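Local coordinates for protein 2,3,4,5-tetrahydropyridine-2,6-dicarboxylate N-succinyltransferase (Campylobacter jejuni, PDB 2RIJ) that probably catalyses the succinyl-CoA-dependent conversion of cyclic tetrahydrodipicolinate into acyclic N-succinyl-L-2-amino-6-oxopimelate, a step of lysine biosynthesis through the diaminopimelate pathway, at residues 307-321 / 351-364. Numbering follows the deposited sequence.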
ATOM      1  N   ILE A 307     -10.388  -2.604 -23.021  1.00 22.49           N
ATOM      2  CA  ILE A 307     -11.430  -3.634 -22.995  1.00 19.49           C
ATOM      3  C   ILE A 307     -12.781  -3.070 -23.445  1.00 20.19           C
ATOM      4  O   ILE A 307     -13.010  -1.873 -23.345  1.00 22.85           O
ATOM      5  CB  ILE A 307     -11.620  -4.248 -21.550  1.00 18.62           C
ATOM      6  CG1 ILE A 307     -12.053  -3.188 -20.522  1.00 20.61           C
ATOM      7  CG2 ILE A 307     -10.281  -4.952 -21.080  1.00 22.80           C
ATOM      8  CD1 ILE A 307     -12.503  -3.729 -19.197  1.00 22.63           C
ATOM      9  N   PRO A 308     -13.663  -3.930 -23.943  1.00 20.36           N
ATOM     10  CA  PRO A 308     -15.041  -3.543 -24.167  1.00 20.77           C
ATOM     11  C   PRO A 308     -15.704  -3.088 -22.864  1.00 20.45           C
ATOM     12  O   PRO A 308     -15.455  -3.684 -21.812  1.00 21.38           O
ATOM     13  CB  PRO A 308     -15.686  -4.821 -24.711  1.00 20.32           C
ATOM     14  CG  PRO A 308     -14.546  -5.661 -25.197  1.00 22.19           C
ATOM     15  CD  PRO A 308     -13.419  -5.327 -24.315  1.00 22.39           C
ATOM     16  N   LEU A 309     -16.483  -2.012 -22.930  1.00 22.11           N
ATOM     17  CA  LEU A 309     -17.242  -1.523 -21.796  1.00 21.39           C
ATOM     18  C   LEU A 309     -18.718  -1.548 -22.166  1.00 21.87           C
ATOM     19  O   LEU A 309     -19.090  -1.257 -23.301  1.00 20.50           O
ATOM     20  CB  LEU A 309     -16.818  -0.089 -21.480  1.00 20.92           C
ATOM     21  CG  LEU A 309     -15.387   0.252 -21.100  1.00 20.12           C
ATOM     22  CD1 LEU A 309     -15.181   1.760 -20.926  1.00 21.99           C
ATOM     23  CD2 LEU A 309     -14.962  -0.478 -19.779  1.00 22.99           C
ATOM     24  N   GLY A 310     -19.584  -1.879 -21.211  1.00 23.83           N
ATOM     25  CA  GLY A 310     -21.020  -1.761 -21.411  1.00 22.08           C
ATOM     26  C   GLY A 310     -21.469  -0.318 -21.290  1.00 24.28           C
ATOM     27  O   GLY A 310     -20.689   0.627 -21.493  1.00 24.83           O
ATOM     28  N   ASP A 311     -22.729  -0.125 -20.981  1.00 23.43           N
ATOM     29  CA  ASP A 311     -23.280   1.201 -20.865  1.00 23.43           C
ATOM     30  C   ASP A 311     -22.998   1.836 -19.526  1.00 22.72           C
ATOM     31  O   ASP A 311     -22.863   1.170 -18.523  1.00 24.46           O
ATOM     32  CB  ASP A 311     -24.782   1.168 -21.038  1.00 25.30           C
ATOM     33  CG  ASP A 311     -25.217   0.637 -22.387  1.00 28.59           C
ATOM     34  OD1 ASP A 311     -24.516   0.735 -23.408  1.00 22.27           O
ATOM     35  OD2 ASP A 311     -26.316   0.082 -22.414  1.00 29.72           O
ATOM     36  N   ASN A 312     -22.964   3.154 -19.513  1.00 23.11           N
ATOM     37  CA  ASN A 312     -22.773   3.913 -18.295  1.00 23.64           C
ATOM     38  C   ASN A 312     -21.528   3.613 -17.483  1.00 21.26           C
ATOM     39  O   ASN A 312     -21.573   3.632 -16.227  1.00 20.34           O
ATOM     40  CB  ASN A 312     -23.994   3.720 -17.405  1.00 25.34           C
ATOM     41  CG  ASN A 312     -25.301   4.023 -18.129  1.00 32.10           C
ATOM     42  OD1 ASN A 312     -26.150   3.163 -18.270  1.00 40.64           O
ATOM     43  ND2 ASN A 312     -25.457   5.248 -18.555  1.00 30.88           N
ATOM     44  N   CYS A 313     -20.424   3.331 -18.164  1.00 22.20           N
ATOM     45  CA  CYS A 313     -19.166   3.104 -17.496  1.00 22.08           C
ATOM     46  C   CYS A 313     -18.347   4.390 -17.442  1.00 22.28           C
ATOM     47  O   CYS A 313     -18.463   5.249 -18.306  1.00 22.66           O
ATOM     48  CB  CYS A 313     -18.349   2.021 -18.182  1.00 22.97           C
ATOM     49  SG  CYS A 313     -19.054   0.359 -18.099  1.00 23.22           S
ATOM     50  N   ILE A 314     -17.508   4.492 -16.420  1.00 20.50           N
ATOM     51  CA  ILE A 314     -16.626   5.639 -16.236  1.00 20.68           C
ATOM     52  C   ILE A 314     -15.215   5.140 -16.053  1.00 22.50           C
ATOM     53  O   ILE A 314     -14.974   4.209 -15.287  1.00 22.45           O
ATOM     54  CB  ILE A 314     -16.995   6.453 -15.023  1.00 22.73           C
ATOM     55  CG1 ILE A 314     -18.422   6.996 -15.142  1.00 28.71           C
ATOM     56  CG2 ILE A 314     -15.987   7.629 -14.807  1.00 20.97           C
ATOM     57  CD1 ILE A 314     -18.814   7.730 -13.897  1.00 31.01           C
ATOM     58  N   VAL A 315     -14.298   5.719 -16.815  1.00 19.26           N
ATOM     59  CA  VAL A 315     -12.856   5.514 -16.621  1.00 20.93           C
ATOM     60  C   VAL A 315     -12.307   6.872 -16.212  1.00 20.18           C
ATOM     61  O   VAL A 315     -12.381   7.853 -16.956  1.00 22.98           O
ATOM     62  CB  VAL A 315     -12.152   4.986 -17.857  1.00 20.02           C
ATOM     63  CG1 VAL A 315     -10.644   4.817 -17.620  1.00 19.07           C
ATOM     64  CG2 VAL A 315     -12.743   3.627 -18.311  1.00 19.02           C
ATOM     65  N   ASP A 316     -11.771   6.930 -15.011  1.00 19.90           N
ATOM     66  CA  ASP A 316     -11.240   8.233 -14.522  1.00 23.91           C
ATOM     67  C   ASP A 316     -10.031   8.701 -15.364  1.00 21.96           C
ATOM     68  O   ASP A 316      -9.242   7.889 -15.924  1.00 20.53           O
ATOM     69  CB  ASP A 316     -10.777   8.142 -13.068  1.00 23.28           C
ATOM     70  CG  ASP A 316     -11.927   8.220 -12.035  1.00 27.54           C
ATOM     71  OD1 ASP A 316     -13.145   8.375 -12.359  1.00 28.96           O
ATOM     72  OD2 ASP A 316     -11.560   8.117 -10.844  1.00 27.84           O
ATOM     73  N   ALA A 317      -9.848  10.011 -15.399  1.00 22.31           N
ATOM     74  CA  ALA A 317      -8.704  10.581 -16.071  1.00 20.29           C
ATOM     75  C   ALA A 317      -7.436   9.904 -15.592  1.00 22.04           C
ATOM     76  O   ALA A 317      -7.260   9.611 -14.384  1.00 22.81           O
ATOM     77  CB  ALA A 317      -8.653  12.113 -15.825  1.00 19.33           C
ATOM     78  N   GLY A 318      -6.556   9.551 -16.543  1.00 21.51           N
ATOM     79  CA  GLY A 318      -5.231   9.015 -16.197  1.00 23.68           C
ATOM     80  C   GLY A 318      -5.215   7.510 -15.985  1.00 26.94           C
ATOM     81  O   GLY A 318      -4.178   6.909 -15.902  1.00 33.05           O
ATOM     82  N   ILE A 319      -6.364   6.867 -15.963  1.00 25.34           N
ATOM     83  CA  ILE A 319      -6.413   5.442 -15.639  1.00 24.35           C
ATOM     84  C   ILE A 319      -6.226   4.645 -16.904  1.00 24.37           C
ATOM     85  O   ILE A 319      -6.914   4.874 -17.898  1.00 25.47           O
ATOM     86  CB  ILE A 319      -7.817   5.044 -14.983  1.00 22.74           C
ATOM     87  CG1 ILE A 319      -8.007   5.742 -13.635  1.00 32.80           C
ATOM     88  CG2 ILE A 319      -7.980   3.529 -14.859  1.00 24.77           C
ATOM     89  CD1 ILE A 319      -7.042   5.345 -12.592  1.00 29.76           C
ATOM     90  N   ALA A 320      -5.398   3.612 -16.833  1.00 24.18           N
ATOM     91  CA  ALA A 320      -5.315   2.614 -17.885  1.00 21.18           C
ATOM     92  C   ALA A 320      -6.019   1.335 -17.529  1.00 20.77           C
ATOM     93  O   ALA A 320      -5.626   0.645 -16.555  1.00 23.65           O
ATOM     94  CB  ALA A 320      -3.832   2.325 -18.225  1.00 20.95           C
ATOM     95  N   VAL A 321      -7.044   0.987 -18.310  1.00 22.21           N
ATOM     96  CA  VAL A 321      -7.839  -0.203 -18.117  1.00 22.45           C
ATOM     97  C   VAL A 321      -7.479  -1.187 -19.227  1.00 22.96           C
ATOM     98  O   VAL A 321      -8.072  -1.216 -20.319  1.00 23.69           O
ATOM     99  CB  VAL A 321      -9.396   0.078 -18.098  1.00 22.18           C
ATOM    100  CG1 VAL A 321     -10.175  -1.192 -17.868  1.00 21.48           C
ATOM    101  CG2 VAL A 321      -9.754   1.104 -17.065  1.00 21.99           C
ATOM    102  N   GLY A 351      -8.992  -6.844 -16.027  1.00 24.98           N
ATOM    103  CA  GLY A 351      -9.749  -6.101 -17.052  1.00 24.55           C
ATOM    104  C   GLY A 351     -10.557  -6.977 -17.997  1.00 24.30           C
ATOM    105  O   GLY A 351     -11.739  -6.786 -18.159  1.00 21.56           O
ATOM    106  N   LEU A 352      -9.915  -7.965 -18.618  1.00 24.78           N
ATOM    107  CA  LEU A 352     -10.589  -8.799 -19.585  1.00 25.59           C
ATOM    108  C   LEU A 352     -11.790  -9.542 -19.038  1.00 24.39           C
ATOM    109  O   LEU A 352     -12.779  -9.750 -19.752  1.00 24.79           O
ATOM    110  CB  LEU A 352      -9.585  -9.782 -20.211  1.00 29.77           C
ATOM    111  CG  LEU A 352     -10.042 -10.576 -21.430  1.00 30.97           C
ATOM    112  CD1 LEU A 352     -10.397  -9.672 -22.593  1.00 27.50           C
ATOM    113  CD2 LEU A 352      -8.883 -11.541 -21.782  1.00 33.59           C
ATOM    114  N   GLU A 353     -11.753  -9.907 -17.762  1.00 22.61           N
ATOM    115  CA  GLU A 353     -12.896 -10.571 -17.175  1.00 21.95           C
ATOM    116  C   GLU A 353     -14.089  -9.674 -17.066  1.00 22.02           C
ATOM    117  O   GLU A 353     -15.191 -10.170 -16.993  1.00 21.52           O
ATOM    118  CB  GLU A 353     -12.584 -11.088 -15.778  1.00 23.23           C
ATOM    119  CG  GLU A 353     -11.404 -12.042 -15.726  1.00 29.80           C
ATOM    120  CD  GLU A 353     -11.168 -12.524 -14.311  1.00 29.64           C
ATOM    121  OE1 GLU A 353     -11.860 -13.485 -13.905  1.00 36.87           O
ATOM    122  OE2 GLU A 353     -10.313 -11.936 -13.602  1.00 26.65           O
ATOM    123  N   LEU A 354     -13.859  -8.358 -16.991  1.00 23.00           N
ATOM    124  CA  LEU A 354     -14.930  -7.395 -16.753  1.00 22.54           C
ATOM    125  C   LEU A 354     -15.523  -6.836 -18.033  1.00 23.18           C
ATOM    126  O   LEU A 354     -16.367  -5.948 -18.000  1.00 23.64           O
ATOM    127  CB  LEU A 354     -14.400  -6.227 -15.941  1.00 21.48           C
ATOM    128  CG  LEU A 354     -13.844  -6.571 -14.556  1.00 19.54           C
ATOM    129  CD1 LEU A 354     -12.934  -5.422 -14.009  1.00 20.96           C
ATOM    130  CD2 LEU A 354     -15.049  -6.972 -13.596  1.00 21.05           C
ATOM    131  N   LYS A 355     -15.114  -7.376 -19.170  1.00 20.99           N
ATOM    132  CA  LYS A 355     -15.473  -6.783 -20.425  1.00 22.83           C
ATOM    133  C   LYS A 355     -16.988  -6.775 -20.637  1.00 24.72           C
ATOM    134  O   LYS A 355     -17.707  -7.743 -20.298  1.00 19.86           O
ATOM    135  CB  LYS A 355     -14.766  -7.502 -21.542  1.00 23.87           C
ATOM    136  CG  LYS A 355     -15.200  -8.928 -21.749  1.00 29.31           C
ATOM    137  CD  LYS A 355     -14.407  -9.469 -22.940  1.00 39.57           C
ATOM    138  CE  LYS A 355     -14.999 -10.724 -23.484  1.00 45.98           C
ATOM    139  NZ  LYS A 355     -14.463 -11.833 -22.704  1.00 59.89           N
ATOM    140  N   GLY A 356     -17.464  -5.667 -21.174  1.00 25.06           N
ATOM    141  CA  GLY A 356     -18.851  -5.545 -21.577  1.00 24.70           C
ATOM    142  C   GLY A 356     -19.817  -5.257 -20.443  1.00 25.32           C
ATOM    143  O   GLY A 356     -20.974  -5.027 -20.692  1.00 25.40           O
ATOM    144  N   LEU A 357     -19.371  -5.241 -19.192  1.00 23.85           N
ATOM    145  CA  LEU A 357     -20.319  -5.010 -18.072  1.00 18.43           C
ATOM    146  C   LEU A 357     -20.808  -3.564 -18.011  1.00 22.31           C
ATOM    147  O   LEU A 357     -20.087  -2.640 -18.414  1.00 22.77           O
ATOM    148  CB  LEU A 357     -19.707  -5.426 -16.741  1.00 17.80           C
ATOM    149  CG  LEU A 357     -19.230  -6.881 -16.639  1.00 18.92           C
ATOM    150  CD1 LEU A 357     -18.517  -7.131 -15.323  1.00 19.90           C
ATOM    151  CD2 LEU A 357     -20.431  -7.855 -16.829  1.00 20.10           C
ATOM    152  N   ASN A 358     -22.003  -3.367 -17.451  1.00 18.67           N
ATOM    153  CA  ASN A 358     -22.598  -2.027 -17.329  1.00 22.14           C
ATOM    154  C   ASN A 358     -22.346  -1.390 -15.984  1.00 21.05           C
ATOM    155  O   ASN A 358     -22.294  -2.091 -14.951  1.00 21.47           O
ATOM    156  CB  ASN A 358     -24.135  -2.137 -17.504  1.00 23.64           C
ATOM    157  CG  ASN A 358     -24.515  -2.824 -18.777  1.00 32.69           C
ATOM    158  OD1 ASN A 358     -24.136  -2.411 -19.891  1.00 27.81           O
ATOM    159  ND2 ASN A 358     -25.267  -3.894 -18.638  1.00 30.96           N
ATOM    160  N   GLY A 359     -22.284  -0.066 -15.950  1.00 21.42           N
ATOM    161  CA  GLY A 359     -22.220   0.660 -14.689  1.00 19.85           C
ATOM    162  C   GLY A 359     -20.908   0.618 -13.924  1.00 22.38           C
ATOM    163  O   GLY A 359     -20.872   0.932 -12.740  1.00 25.00           O
ATOM    164  N   LEU A 360     -19.822   0.243 -14.600  1.00 21.80           N
ATOM    165  CA  LEU A 360     -18.510   0.153 -13.977  1.00 20.09           C
ATOM    166  C   LEU A 360     -17.857   1.527 -13.847  1.00 21.55           C
ATOM    167  O   LEU A 360     -17.957   2.393 -14.714  1.00 22.99           O
ATOM    168  CB  LEU A 360     -17.552  -0.751 -14.764  1.00 22.88           C
ATOM    169  CG  LEU A 360     -17.976  -2.206 -15.052  1.00 19.87           C
ATOM    170  CD1 LEU A 360     -16.826  -2.948 -15.746  1.00 25.54           C
ATOM    171  CD2 LEU A 360     -18.306  -2.922 -13.767  1.00 16.71           C
ATOM    172  N   HIS A 361     -17.155   1.685 -12.753  1.00 21.35           N
ATOM    173  CA  HIS A 361     -16.377   2.886 -12.505  1.00 21.07           C
ATOM    174  C   HIS A 361     -14.976   2.461 -12.161  1.00 19.71           C
ATOM    175  O   HIS A 361     -14.720   1.921 -11.077  1.00 20.76           O
ATOM    176  CB  HIS A 361     -17.006   3.738 -11.418  1.00 21.67           C
ATOM    177  CG  HIS A 361     -16.320   5.053 -11.203  1.00 27.10           C
ATOM    178  ND1 HIS A 361     -16.814   6.005 -10.344  1.00 27.22           N
ATOM    179  CD2 HIS A 361     -15.219   5.600 -11.780  1.00 25.15           C
ATOM    180  CE1 HIS A 361     -16.018   7.063 -10.364  1.00 33.85           C
ATOM    181  NE2 HIS A 361     -15.062   6.856 -11.253  1.00 24.42           N
ATOM    182  N   PHE A 362     -14.055   2.699 -13.094  1.00 20.86           N
ATOM    183  CA  PHE A 362     -12.648   2.385 -12.904  1.00 19.24           C
ATOM    184  C   PHE A 362     -11.933   3.631 -12.349  1.00 22.15           C
ATOM    185  O   PHE A 362     -11.991   4.729 -12.905  1.00 21.77           O
ATOM    186  CB  PHE A 362     -11.957   1.916 -14.200  1.00 19.07           C
ATOM    187  CG  PHE A 362     -12.508   0.614 -14.760  1.00 18.89           C
ATOM    188  CD1 PHE A 362     -12.017  -0.594 -14.309  1.00 21.19           C
ATOM    189  CD2 PHE A 362     -13.535   0.603 -15.707  1.00 20.33           C
ATOM    190  CE1 PHE A 362     -12.509  -1.795 -14.802  1.00 24.30           C
ATOM    191  CE2 PHE A 362     -14.013  -0.609 -16.216  1.00 19.87           C
ATOM    192  CZ  PHE A 362     -13.497  -1.784 -15.766  1.00 21.63           C
ATOM    193  N   ARG A 363     -11.303   3.434 -11.215  1.00 20.08           N
ATOM    194  CA  ARG A 363     -10.636   4.521 -10.476  1.00 21.97           C
ATOM    195  C   ARG A 363      -9.449   3.986  -9.715  1.00 21.12           C
ATOM    196  O   ARG A 363      -9.255   2.776  -9.618  1.00 22.56           O
ATOM    197  CB  ARG A 363     -11.633   5.217  -9.569  1.00 23.12           C
ATOM    198  CG  ARG A 363     -12.406   4.331  -8.630  1.00 26.18           C
ATOM    199  CD  ARG A 363     -13.361   5.219  -7.829  1.00 28.49           C
ATOM    200  NE  ARG A 363     -14.191   4.452  -6.898  1.00 38.07           N
ATOM    201  CZ  ARG A 363     -13.761   3.983  -5.728  1.00 44.78           C
ATOM    202  NH1 ARG A 363     -12.501   4.180  -5.327  1.00 40.62           N
ATOM    203  NH2 ARG A 363     -14.609   3.315  -4.943  1.00 40.36           N
ATOM    204  N   GLN A 364      -8.578   4.890  -9.279  1.00 24.58           N
ATOM    205  CA  GLN A 364      -7.483   4.533  -8.393  1.00 27.88           C
ATOM    206  C   GLN A 364      -7.752   5.014  -6.977  1.00 25.28           C
ATOM    207  O   GLN A 364      -8.230   6.133  -6.772  1.00 25.00           O
ATOM    208  CB  GLN A 364      -6.153   5.131  -8.863  1.00 30.04           C
ATOM    209  CG  GLN A 364      -4.952   4.565  -8.075  1.00 32.77           C
ATOM    210  CD  GLN A 364      -3.611   4.576  -8.848  1.00 35.63           C
ATOM    211  OE1 GLN A 364      -3.480   5.233  -9.874  1.00 45.86           O
ATOM    212  NE2 GLN A 364      -2.623   3.829  -8.341  1.00 45.97           N
TER
HETATM  213  O   HOH W   1      -9.090   7.607 -10.084  1.00 21.72           O
HETATM  214  O   HOH W   2      -3.339   5.770 -12.808  1.00 42.64           O
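Phe-362 packs against the apolar side chains of 307-321. Phe-362 CB lies against Val-321 CG2, 3.7 Å away, and near Ile-319 CG2; CG meets the same Val-321 methyl. With CG anti to the carbonyl carbon (chi1 -64°), the ring extends beneath Val-321, whose CG1 sits over the centre of one face, 3.9 Å from the centroid. CD1 lies under Val-321 CG2 and CE1 under Val-321 CG1. Farther round the ring, three methyls come in obliquely: Val-315 CG2 at CD2, Leu-309 CD2 3.7 Å from Phe-362 CE2, and Ile-307 CD1 at CZ. Phe-327 adds an edge-to-face ring contact, and Val-373 of strand 371-375 also packs on Phe-362. The backbones run as parallel strands: Ile-314 N donates to Leu-360 O, Phe-362 N to Ile-314 O, and Asp-316 N to Phe-362 O. Strand 360-364 thereby follows strand 314-315 in a sheet that continues the short parallel strands of the left-handed beta-helix, the fold of hexapeptide-repeat acyltransferases, and joins the last coils to the C-terminal strands. His-361 points to the other face of this sheet from Phe-362. Ile-314 CB lies over one face of its ring and Arg-363 CD over the opposite face; His-361 NE2 donates a 2.7 Å bond to Asp-316 OD1. That oxygen lies in the imidazole plane, but the nitrogen approaches from above the carboxylate plane, the two planes being 74° apart. Asp-316 OD2 instead accepts from a water 2.6 Å away, which also takes the Gln-364 N-H. Asp-316, Ala-317, Arg-363 and Gln-364 are among the residues predicted to bind succinyl-CoA, and His-361 hydrogen-bonds to the first of them. At the far end Asn-358 OD1 uses an in-plane lone pair to accept from Asp-311 N at 2.9 Å, while Gly-359 N donates to Asp-311 O.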